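Side-chain contact in NOL1/NOP2/sun family protein (Enterococcus faecium, PDB 3M4X), which probably methylates ribosomal RNA, joining a methyltransferase domain of the NOL1/NOP2/sun family to a PUA-like RNA-binding domain: residues Y208-Q213 with E243-W248. Sequence-based numbering, arbitrary orientation.
Sequences YCQKRQ and EEIISW
I245 supplies the largest buried area of this contact and lays its CD1 methyl against Q210 and Q213 of the facing helix, 3.7 Å from Q210 O and 3.8 Å from Q210 CG. That methyl also reaches Q213, with CD1 3.9 Å from Q213 CB, so one aliphatic end bears on two residues a helical turn apart. Q210 runs past the isoleucine in the opposite direction: with CG anti to the backbone N (chi1 -176°) and an extended chain, its amide is carried across to the second helix. There Q210 NE2 meets E244 OE1 at 3.2 Å, but the N-H points poorly at the oxygen (134°), which makes this a weak hydrogen bond; E240 O is the stronger partner of the same nitrogen. I245 also touches Y232 of strand 228-234 and L217, farther along helix 205-222. The short segments' axes approach to 10.6 Å and run in the same general direction, crossing at -33°; Q213 and I245 both touch Y232, which places the pair against the sheet. Helix 205-222 joins parallel strands 176-182 and 228-234 in a beta-alpha-beta crossover and helix 243-252 follows, as in the Rossmann-like methyltransferase fold of RsmB/F enzymes.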
ATOM      1  N   TYR A 208     -11.072  23.332   8.189  1.00 45.63           N
ATOM      2  CA  TYR A 208     -11.981  22.518   7.395  1.00 45.43           C
ATOM      3  C   TYR A 208     -11.515  21.058   7.389  1.00 48.76           C
ATOM      4  O   TYR A 208     -12.318  20.125   7.523  1.00 46.37           O
ATOM      5  CB  TYR A 208     -12.057  23.059   5.967  1.00 48.53           C
ATOM      6  CG  TYR A 208     -12.870  22.208   5.019  1.00 64.65           C
ATOM      7  CD1 TYR A 208     -14.198  22.509   4.746  1.00 71.33           C
ATOM      8  CD2 TYR A 208     -12.304  21.098   4.390  1.00 75.65           C
ATOM      9  CE1 TYR A 208     -14.945  21.727   3.876  1.00 78.76           C
ATOM     10  CE2 TYR A 208     -13.044  20.310   3.519  1.00 80.33           C
ATOM     11  CZ  TYR A 208     -14.366  20.628   3.265  1.00 82.46           C
ATOM     12  OH  TYR A 208     -15.105  19.848   2.399  1.00 83.78           O
ATOM     13  N   CYS A 209     -10.209  20.869   7.239  1.00 48.81           N
ATOM     14  CA  CYS A 209      -9.635  19.533   7.196  1.00 50.02           C
ATOM     15  C   CYS A 209      -9.653  18.898   8.574  1.00 46.49           C
ATOM     16  O   CYS A 209      -9.882  17.699   8.701  1.00 44.95           O
ATOM     17  CB  CYS A 209      -8.210  19.575   6.643  1.00 52.90           C
ATOM     18  SG  CYS A 209      -8.135  19.822   4.858  1.00 52.48           S
ATOM     19  N   GLN A 210      -9.416  19.710   9.599  1.00 43.42           N
ATOM     20  CA  GLN A 210      -9.492  19.249  10.982  1.00 47.37           C
ATOM     21  C   GLN A 210     -10.816  18.555  11.284  1.00 46.24           C
ATOM     22  O   GLN A 210     -10.832  17.459  11.830  1.00 50.54           O
ATOM     23  CB  GLN A 210      -9.289  20.409  11.958  1.00 51.73           C
ATOM     24  CG  GLN A 210      -9.261  19.977  13.409  1.00 49.03           C
ATOM     25  CD  GLN A 210      -9.280  21.158  14.358  1.00 50.67           C
ATOM     26  OE1 GLN A 210     -10.271  21.888  14.432  1.00 50.20           O
ATOM     27  NE2 GLN A 210      -8.192  21.344  15.101  1.00 47.06           N
ATOM     28  N   LYS A 211     -11.924  19.184  10.915  1.00 48.16           N
ATOM     29  CA  LYS A 211     -13.247  18.599  11.166  1.00 49.15           C
ATOM     30  C   LYS A 211     -13.438  17.280  10.418  1.00 46.25           C
ATOM     31  O   LYS A 211     -14.048  16.345  10.937  1.00 51.35           O
ATOM     32  CB  LYS A 211     -14.371  19.577  10.790  1.00 45.04           C
ATOM     33  CG  LYS A 211     -14.265  20.926  11.462  1.00 62.57           C
ATOM     34  CD  LYS A 211     -15.378  21.883  11.001  1.00 72.66           C
ATOM     35  CE  LYS A 211     -15.682  22.930  12.070  1.00 75.39           C
ATOM     36  NZ  LYS A 211     -16.786  23.846  11.660  1.00 80.69           N
ATOM     37  N   ARG A 212     -12.937  17.205   9.192  1.00 42.01           N
ATOM     38  CA  ARG A 212     -13.075  15.978   8.426  1.00 49.40           C
ATOM     39  C   ARG A 212     -12.208  14.887   9.047  1.00 42.18           C
ATOM     40  O   ARG A 212     -12.598  13.713   9.104  1.00 41.80           O
ATOM     41  CB  ARG A 212     -12.718  16.201   6.956  1.00 67.09           C
ATOM     42  CG  ARG A 212     -13.546  15.354   5.990  1.00 83.57           C
ATOM     43  CD  ARG A 212     -13.203  15.647   4.528  1.00 98.90           C
ATOM     44  NE  ARG A 212     -14.106  14.964   3.599  1.00109.92           N
ATOM     45  CZ  ARG A 212     -13.719  14.346   2.483  1.00114.66           C
ATOM     46  NH1 ARG A 212     -12.436  14.318   2.142  1.00113.50           N
ATOM     47  NH2 ARG A 212     -14.617  13.753   1.703  1.00116.52           N
ATOM     48  N   GLN A 213     -11.042  15.281   9.539  1.00 33.22           N
ATOM     49  CA  GLN A 213     -10.149  14.332  10.184  1.00 36.97           C
ATOM     50  C   GLN A 213     -10.845  13.685  11.378  1.00 43.24           C
ATOM     51  O   GLN A 213     -10.758  12.472  11.583  1.00 41.71           O
ATOM     52  CB  GLN A 213      -8.833  15.013  10.588  1.00 32.29           C
ATOM     53  CG  GLN A 213      -7.822  15.042   9.446  1.00 36.43           C
ATOM     54  CD  GLN A 213      -7.108  16.371   9.299  1.00 39.79           C
ATOM     55  OE1 GLN A 213      -6.673  16.737   8.205  1.00 47.44           O
ATOM     56  NE2 GLN A 213      -6.986  17.100  10.393  1.00 32.64           N
ATOM     57  N   GLU A 243      -0.998  18.185  15.865  1.00 34.79           N
ATOM     58  CA  GLU A 243      -1.036  18.155  17.333  1.00 37.11           C
ATOM     59  C   GLU A 243      -2.441  18.360  17.908  1.00 37.28           C
ATOM     60  O   GLU A 243      -2.754  17.837  18.976  1.00 37.22           O
ATOM     61  CB  GLU A 243      -0.099  19.200  17.959  1.00 32.79           C
ATOM     62  CG  GLU A 243       1.386  18.937  17.793  1.00 34.01           C
ATOM     63  CD  GLU A 243       1.944  19.489  16.482  1.00 42.29           C
ATOM     64  OE1 GLU A 243       1.143  19.963  15.651  1.00 44.92           O
ATOM     65  OE2 GLU A 243       3.184  19.441  16.283  1.00 39.43           O
ATOM     66  N   GLU A 244      -3.277  19.143  17.233  1.00 37.47           N
ATOM     67  CA  GLU A 244      -4.605  19.418  17.777  1.00 39.06           C
ATOM     68  C   GLU A 244      -5.517  18.207  17.590  1.00 41.71           C
ATOM     69  O   GLU A 244      -6.329  17.915  18.458  1.00 40.73           O
ATOM     70  CB  GLU A 244      -5.221  20.699  17.202  1.00 36.78           C
ATOM     71  CG  GLU A 244      -4.530  21.973  17.696  1.00 40.98           C
ATOM     72  CD  GLU A 244      -5.201  23.261  17.201  1.00 46.64           C
ATOM     73  OE1 GLU A 244      -6.409  23.229  16.897  1.00 51.79           O
ATOM     74  OE2 GLU A 244      -4.518  24.307  17.122  1.00 47.09           O
ATOM     75  N   ILE A 245      -5.352  17.500  16.470  1.00 40.56           N
ATOM     76  CA  ILE A 245      -6.034  16.226  16.244  1.00 41.38           C
ATOM     77  C   ILE A 245      -5.646  15.155  17.279  1.00 39.86           C
ATOM     78  O   ILE A 245      -6.511  14.468  17.824  1.00 40.13           O
ATOM     79  CB  ILE A 245      -5.771  15.690  14.822  1.00 42.64           C
ATOM     80  CG1 ILE A 245      -6.631  16.443  13.808  1.00 41.34           C
ATOM     81  CG2 ILE A 245      -6.087  14.197  14.743  1.00 41.83           C
ATOM     82  CD1 ILE A 245      -8.124  16.409  14.121  1.00 35.37           C
ATOM     83  N   ILE A 246      -4.348  15.021  17.555  1.00 33.77           N
ATOM     84  CA  ILE A 246      -3.887  14.096  18.589  1.00 28.96           C
ATOM     85  C   ILE A 246      -4.392  14.452  20.002  1.00 37.16           C
ATOM     86  O   ILE A 246      -4.707  13.567  20.796  1.00 43.49           O
ATOM     87  CB  ILE A 246      -2.355  13.966  18.606  1.00 32.48           C
ATOM     88  CG1 ILE A 246      -1.826  13.699  17.194  1.00 30.77           C
ATOM     89  CG2 ILE A 246      -1.937  12.841  19.541  1.00 32.57           C
ATOM     90  CD1 ILE A 246      -2.411  12.457  16.573  1.00 30.69           C
ATOM     91  N   SER A 247      -4.461  15.744  20.317  1.00 36.80           N
ATOM     92  CA  SER A 247      -4.999  16.185  21.601  1.00 36.82           C
ATOM     93  C   SER A 247      -6.458  15.792  21.684  1.00 31.31           C
ATOM     94  O   SER A 247      -6.903  15.216  22.660  1.00 41.00           O
ATOM     95  CB  SER A 247      -4.884  17.713  21.737  1.00 35.86           C
ATOM     96  OG  SER A 247      -3.544  18.126  21.578  1.00 32.92           O
ATOM     97  N   TRP A 248      -7.200  16.147  20.647  1.00 32.49           N
ATOM     98  CA  TRP A 248      -8.598  15.795  20.534  1.00 38.62           C
ATOM     99  C   TRP A 248      -8.816  14.289  20.734  1.00 38.06           C
ATOM    100  O   TRP A 248      -9.721  13.881  21.469  1.00 41.88           O
ATOM    101  CB  TRP A 248      -9.129  16.249  19.172  1.00 41.04           C
ATOM    102  CG  TRP A 248     -10.564  15.877  18.945  1.00 47.07           C
ATOM    103  CD1 TRP A 248     -11.665  16.555  19.383  1.00 40.38           C
ATOM    104  CD2 TRP A 248     -11.052  14.739  18.219  1.00 44.56           C
ATOM    105  NE1 TRP A 248     -12.806  15.912  18.976  1.00 44.89           N
ATOM    106  CE2 TRP A 248     -12.462  14.792  18.262  1.00 43.18           C
ATOM    107  CE3 TRP A 248     -10.434  13.677  17.539  1.00 45.93           C
ATOM    108  CZ2 TRP A 248     -13.265  13.837  17.643  1.00 38.39           C
ATOM    109  CZ3 TRP A 248     -11.230  12.727  16.926  1.00 41.30           C
ATOM    110  CH2 TRP A 248     -12.634  12.808  16.991  1.00 43.05           C
TER